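Local coordinates for protein aspartate-semialdehyde dehydrogenase 2 (Vibrio cholerae, PDB 2R00) that makes L-aspartate-semialdehyde by the NADPH-dependent reductive dephosphorylation of L-aspartyl-4-phosphate, a shared step in lysine, methionine and threonine biosynthesis, at residues E17-V22 with I68-A73; L23-F28 with V316-A321. All blocks are in the same frame, centred on the assembly; numbering follows the deposited sequence.

Contact 1: residues E17-V22 with I68-A73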
loop_
_atom_site.group_PDB
_atom_site.type_symbol
_atom_site.label_atom_id
_atom_site.label_comp_id
_atom_site.label_asym_id
_atom_site.label_seq_id
_atom_site.Cartn_x
_atom_site.Cartn_y
_atom_site.Cartn_z
ATOM N N GLU A 17 24.890 16.556 -5.098
ATOM C CA GLU A 17 26.047 15.653 -5.253
ATOM C C GLU A 17 25.726 14.536 -6.236
ATOM O O GLU A 17 26.578 14.139 -7.050
ATOM C CB GLU A 17 26.472 15.071 -3.906
ATOM C CG GLU A 17 27.256 16.043 -3.034
ATOM C CD GLU A 17 27.658 15.457 -1.688
ATOM O OE1 GLU A 17 28.585 16.017 -1.048
ATOM O OE2 GLU A 17 27.043 14.451 -1.259
ATOM N N THR A 18 24.484 14.050 -6.181
ATOM C CA THR A 18 24.030 13.021 -7.118
ATOM C C THR A 18 23.957 13.567 -8.545
ATOM O O THR A 18 24.301 12.864 -9.495
ATOM C CB THR A 18 22.688 12.381 -6.673
ATOM O OG1 THR A 18 22.801 11.934 -5.316
ATOM C CG2 THR A 18 22.332 11.189 -7.557
ATOM N N MET A 19 23.524 14.819 -8.697
ATOM C CA MET A 19 23.484 15.465 -10.015
ATOM C C MET A 19 24.859 15.497 -10.703
ATOM O O MET A 19 24.969 15.210 -11.892
ATOM C CB MET A 19 22.883 16.871 -9.923
ATOM C CG MET A 19 21.369 16.875 -9.778
ATOM S SD MET A 19 20.756 18.514 -9.393
ATOM C CE MET A 19 19.001 18.307 -9.736
ATOM N N LEU A 20 25.895 15.850 -9.949
ATOM C CA LEU A 20 27.264 15.812 -10.464
ATOM C C LEU A 20 27.613 14.401 -10.968
ATOM O O LEU A 20 28.096 14.248 -12.093
ATOM C CB LEU A 20 28.254 16.305 -9.391
ATOM C CG LEU A 20 29.772 16.271 -9.630
ATOM C CD1 LEU A 20 30.449 17.319 -8.755
ATOM C CD2 LEU A 20 30.344 14.901 -9.311
ATOM N N GLU A 21 27.344 13.384 -10.144
ATOM C CA GLU A 21 27.574 11.973 -10.519
ATOM C C GLU A 21 26.837 11.547 -11.782
ATOM O O GLU A 21 27.383 10.802 -12.610
ATOM C CB GLU A 21 27.155 11.034 -9.392
ATOM C CG GLU A 21 28.010 11.116 -8.148
ATOM C CD GLU A 21 27.468 10.251 -7.015
ATOM O OE1 GLU A 21 27.750 10.574 -5.845
ATOM O OE2 GLU A 21 26.757 9.252 -7.289
ATOM N N VAL A 22 25.591 12.001 -11.919
ATOM C CA VAL A 22 24.775 11.649 -13.075
ATOM C C VAL A 22 25.281 12.336 -14.347
ATOM O O VAL A 22 25.352 11.705 -15.387
ATOM C CB VAL A 22 23.253 11.892 -12.830
ATOM C CG1 VAL A 22 22.447 11.640 -14.098
ATOM C CG2 VAL A 22 22.745 10.998 -11.689
ATOM N N ILE A 68 23.075 26.559 -18.460
ATOM C CA ILE A 68 22.040 25.774 -17.776
ATOM C C ILE A 68 22.416 25.607 -16.310
ATOM O O ILE A 68 23.588 25.416 -15.971
ATOM C CB ILE A 68 21.856 24.375 -18.435
ATOM C CG1 ILE A 68 21.343 24.513 -19.873
ATOM C CG2 ILE A 68 20.894 23.477 -17.615
ATOM C CD1 ILE A 68 21.582 23.271 -20.721
ATOM N N ALA A 69 21.420 25.691 -15.435
ATOM C CA ALA A 69 21.661 25.435 -14.023
ATOM C C ALA A 69 20.680 24.392 -13.525
ATOM O O ALA A 69 19.514 24.419 -13.901
ATOM C CB ALA A 69 21.541 26.722 -13.208
ATOM N N LEU A 70 21.171 23.471 -12.702
ATOM C CA LEU A 70 20.332 22.508 -12.002
ATOM C C LEU A 70 20.255 22.951 -10.549
ATOM O O LEU A 70 21.281 23.052 -9.876
ATOM C CB LEU A 70 20.918 21.079 -12.098
ATOM C CG LEU A 70 21.454 20.533 -13.425
ATOM C CD1 LEU A 70 22.073 19.140 -13.250
ATOM C CD2 LEU A 70 20.373 20.486 -14.500
ATOM N N PHE A 71 19.044 23.227 -10.071
ATOM C CA PHE A 71 18.836 23.710 -8.701
ATOM C C PHE A 71 18.298 22.589 -7.826
ATOM O O PHE A 71 17.308 21.942 -8.177
ATOM C CB PHE A 71 17.803 24.852 -8.684
ATOM C CG PHE A 71 18.356 26.232 -9.004
ATOM C CD1 PHE A 71 19.445 26.416 -9.870
ATOM C CD2 PHE A 71 17.730 27.363 -8.480
ATOM C CE1 PHE A 71 19.919 27.707 -10.156
ATOM C CE2 PHE A 71 18.200 28.653 -8.755
ATOM C CZ PHE A 71 19.292 28.825 -9.605
ATOM N N SER A 72 18.925 22.370 -6.681
ATOM C CA SER A 72 18.352 21.459 -5.685
ATOM C C SER A 72 18.754 21.844 -4.273
ATOM O O SER A 72 19.325 21.035 -3.545
ATOM C CB SER A 72 18.733 19.998 -5.980
ATOM O OG SER A 72 17.944 19.110 -5.189
ATOM N N ALA A 73 18.443 23.081 -3.888
ATOM C CA ALA A 73 18.757 23.587 -2.549
ATOM C C ALA A 73 17.516 24.028 -1.768
ATOM O O ALA A 73 17.614 24.829 -0.852
ATOM C CB ALA A 73 19.770 24.728 -2.639
#

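Contact 2: residues L23-F28 with V316-A321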
loop_
_atom_site.group_PDB
_atom_site.type_symbol
_atom_site.label_atom_id
_atom_site.label_comp_id
_atom_site.label_asym_id
_atom_site.label_seq_id
_atom_site.Cartn_x
_atom_site.Cartn_y
_atom_site.Cartn_z
ATOM N N LEU A 23 25.639 13.616 -14.253
ATOM C CA LEU A 23 26.247 14.340 -15.373
ATOM C C LEU A 23 27.508 13.637 -15.884
ATOM O O LEU A 23 27.747 13.562 -17.094
ATOM C CB LEU A 23 26.576 15.786 -14.975
ATOM C CG LEU A 23 25.411 16.787 -14.865
ATOM C CD1 LEU A 23 25.865 18.088 -14.183
ATOM C CD2 LEU A 23 24.793 17.075 -16.224
ATOM N N GLN A 24 28.298 13.123 -14.955
ATOM C CA GLN A 24 29.497 12.366 -15.293
ATOM C C GLN A 24 29.138 11.006 -15.938
ATOM O O GLN A 24 29.533 10.726 -17.075
ATOM C CB GLN A 24 30.360 12.206 -14.044
ATOM C CG GLN A 24 31.651 11.443 -14.255
ATOM C CD GLN A 24 32.493 11.435 -13.011
ATOM O OE1 GLN A 24 33.189 12.401 -12.720
ATOM N NE2 GLN A 24 32.439 10.337 -12.261
ATOM N N GLU A 25 28.346 10.200 -15.233
ATOM C CA GLU A 25 27.917 8.889 -15.736
ATOM C C GLU A 25 27.233 8.941 -17.113
ATOM O O GLU A 25 27.513 8.108 -17.983
ATOM C CB GLU A 25 27.050 8.171 -14.695
ATOM C CG GLU A 25 27.867 7.641 -13.517
ATOM C CD GLU A 25 27.032 7.207 -12.318
ATOM O OE1 GLU A 25 25.788 7.065 -12.458
ATOM O OE2 GLU A 25 27.629 6.995 -11.230
ATOM N N ARG A 26 26.353 9.924 -17.307
ATOM C CA ARG A 26 25.638 10.110 -18.575
ATOM C C ARG A 26 26.480 10.809 -19.655
ATOM O O ARG A 26 26.019 11.013 -20.785
ATOM C CB ARG A 26 24.329 10.883 -18.345
ATOM C CG ARG A 26 23.275 10.118 -17.576
ATOM C CD ARG A 26 21.871 10.687 -17.809
ATOM N NE ARG A 26 20.914 9.589 -17.849
ATOM C CZ ARG A 26 20.151 9.267 -18.888
ATOM N NH1 ARG A 26 20.159 9.980 -20.006
ATOM N NH2 ARG A 26 19.341 8.231 -18.782
ATOM N N GLU A 27 27.709 11.180 -19.302
ATOM C CA GLU A 27 28.632 11.840 -20.234
ATOM C C GLU A 27 28.002 13.086 -20.889
ATOM O O GLU A 27 28.099 13.302 -22.105
ATOM C CB GLU A 27 29.156 10.837 -21.282
ATOM C CG GLU A 27 29.910 9.629 -20.685
ATOM C CD GLU A 27 30.226 8.551 -21.725
ATOM O OE1 GLU A 27 30.676 8.902 -22.841
ATOM O OE2 GLU A 27 30.028 7.348 -21.424
ATOM N N PHE A 28 27.357 13.906 -20.062
ATOM C CA PHE A 28 26.801 15.181 -20.517
ATOM C C PHE A 28 27.923 16.076 -21.051
ATOM O O PHE A 28 28.992 16.137 -20.437
ATOM C CB PHE A 28 26.060 15.892 -19.375
ATOM C CG PHE A 28 25.205 17.036 -19.839
ATOM C CD1 PHE A 28 23.880 16.828 -20.189
ATOM C CD2 PHE A 28 25.727 18.321 -19.930
ATOM C CE1 PHE A 28 23.091 17.885 -20.634
ATOM C CE2 PHE A 28 24.947 19.385 -20.379
ATOM C CZ PHE A 28 23.630 19.166 -20.726
ATOM N N VAL A 316 16.004 7.141 -4.437
ATOM C CA VAL A 316 15.071 8.225 -4.743
ATOM C C VAL A 316 15.774 9.461 -5.304
ATOM O O VAL A 316 15.277 10.091 -6.235
ATOM C CB VAL A 316 14.207 8.598 -3.506
ATOM C CG1 VAL A 316 13.215 9.685 -3.855
ATOM C CG2 VAL A 316 13.459 7.377 -2.989
ATOM N N ARG A 317 16.929 9.791 -4.735
ATOM C CA ARG A 317 17.717 10.940 -5.171
ATOM C C ARG A 317 18.215 10.794 -6.612
ATOM O O ARG A 317 18.195 11.762 -7.376
ATOM C CB ARG A 317 18.886 11.189 -4.209
ATOM C CG ARG A 317 18.443 11.408 -2.765
ATOM C CD ARG A 317 19.626 11.650 -1.832
ATOM N NE ARG A 317 19.246 11.548 -0.419
ATOM C CZ ARG A 317 18.689 12.526 0.301
ATOM N NH1 ARG A 317 18.436 13.718 -0.235
ATOM N NH2 ARG A 317 18.384 12.311 1.577
ATOM N N LYS A 318 18.639 9.582 -6.976
ATOM C CA LYS A 318 19.174 9.299 -8.310
ATOM C C LYS A 318 18.091 9.375 -9.385
ATOM O O LYS A 318 18.370 9.765 -10.529
ATOM C CB LYS A 318 19.899 7.942 -8.341
ATOM C CG LYS A 318 20.884 7.799 -9.504
ATOM C CD LYS A 318 22.058 6.879 -9.172
ATOM C CE LYS A 318 23.191 7.064 -10.179
ATOM N NZ LYS A 318 24.303 6.102 -9.960
ATOM N N GLY A 319 16.861 9.022 -9.012
ATOM C CA GLY A 319 15.712 9.167 -9.903
ATOM C C GLY A 319 15.440 10.631 -10.222
ATOM O O GLY A 319 15.297 11.006 -11.387
ATOM N N ALA A 320 15.377 11.452 -9.177
ATOM C CA ALA A 320 15.194 12.901 -9.307
ATOM C C ALA A 320 16.318 13.550 -10.122
ATOM O O ALA A 320 16.064 14.338 -11.039
ATOM C CB ALA A 320 15.116 13.531 -7.937
ATOM N N ALA A 321 17.558 13.197 -9.789
ATOM C CA ALA A 321 18.732 13.778 -10.430
ATOM C C ALA A 321 18.787 13.410 -11.906
ATOM O O ALA A 321 19.039 14.261 -12.755
ATOM C CB ALA A 321 19.989 13.339 -9.714
#

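Contact 1: residues E17-V22 with I68-A73
M19 of helix 14-25 and L70 of strand 68-71 mark the closest approach of the two backbones, with the M19 CA and L70 CA atoms 8.0 Å apart. The bridge between helix and sheet is made by the M19 side chain. The helix keeps its regular turns here, with V22 N bonded to T18 O, while residues 68-71 run extended and then give way to a loop at S72.

One long methionine carries the helix side. M19 has CG beside the backbone N and opposite the carbonyl carbon (chi1 -76°), and the chain then stays extended, which drives the thioether straight at the strand. M19 SD lies 3.7 Å from L70 CB, and the two side chains pass each other at a slant. The L70 branch CD1 reaches back along the methionine, 4.1 Å from M19 CB. Farther on, M19 CE arrives 4.1 Å from S72 CB, meeting the methylene and not the hydroxyl; S72 OG bonds instead to N95 ND2. A long unbranched chain can reach from the helix past L70 to S72, and leucine offers a broad apolar surface on the strand face turned to the helix.

This is helix-on-sheet packing of the Rossmann fold: strand 4-9 leads through the glycine-rich turn into helix 14-25, and S72 lies close to V15, a predicted NADP(+)-binding residue. F71 points to the other face of the sheet, where it packs on W81, A82 and A85 of helix 75-87 and meets F9 edge-to-face. Strand 68-71 runs parallel between 4-9 and 91-94, while A321 of helix 316-335 also packs on M19.

Contact 2: residues L23-F28 with V316-A321
E25 and K318 join two helices by a surface salt bridge, E25 in the last turn of helix 14-25 and K318 in the first turn of helix 316-335. The former belongs to the Rossmann fold of the nucleotide-binding domain; the latter begins just after N315, a predicted NADP(+)-binding residue. Helix 14-25 closes in a Schellman motif: F28 N bonds to L23 O at 3.0 Å and E27 N to Q24 O at 2.9 Å, with E27 taking up a positive phi of 53°.

The tight side of this junction is apolar and lies mostly along later turns of helix 316-335. There the buried L23 meets V325, and F28, which follows the motif, is buried and packs on A328 and V332; bulky apolar residues fit an interface closed to water. On the exposed side, two flexible charged chains span a wider gap. K318 has CG opposite the backbone N (chi1 -159°) and stretches out fully, carrying its ammonium to the carboxylate of E25, whose own extended chain crosses it at about a right angle. Lysine and glutamate suit this edge of the interface because their length spans the gap and their charged ends tolerate water. E25 lies near the C-terminal end of its helix and K318 near the N-terminal end of its own, where the helix dipoles would probably disfavour their charges; pairing may ease this. The K318 side chain also touches K289 and D290. The grip is uneven: K318 NZ donates to the syn lone pair of E25 OE1 at 3.1 Å but stands 3.7 Å from E25 OE2.

How the contacts relate
From the N terminus the chain enters helix 14-25, which supplies a segment to each contact in turn. Contact 1 closes a loop of 45 residues when strand 68-71 takes its place in the nucleotide-binding sheet. Contact 2 closes a far longer one, of 287 residues, after the chain has passed through the dimerisation domain and returned in helix 316-335. Because the segments alternate, the two loops cross instead of nesting. The contacts also touch: T18 CG2 packs 3.8 Å from K318 CA, and L23 CD1 sits 4.0 Å from L70 CD1. Helix 14-25 is thus tied both to the sheet and to the C-terminal helix.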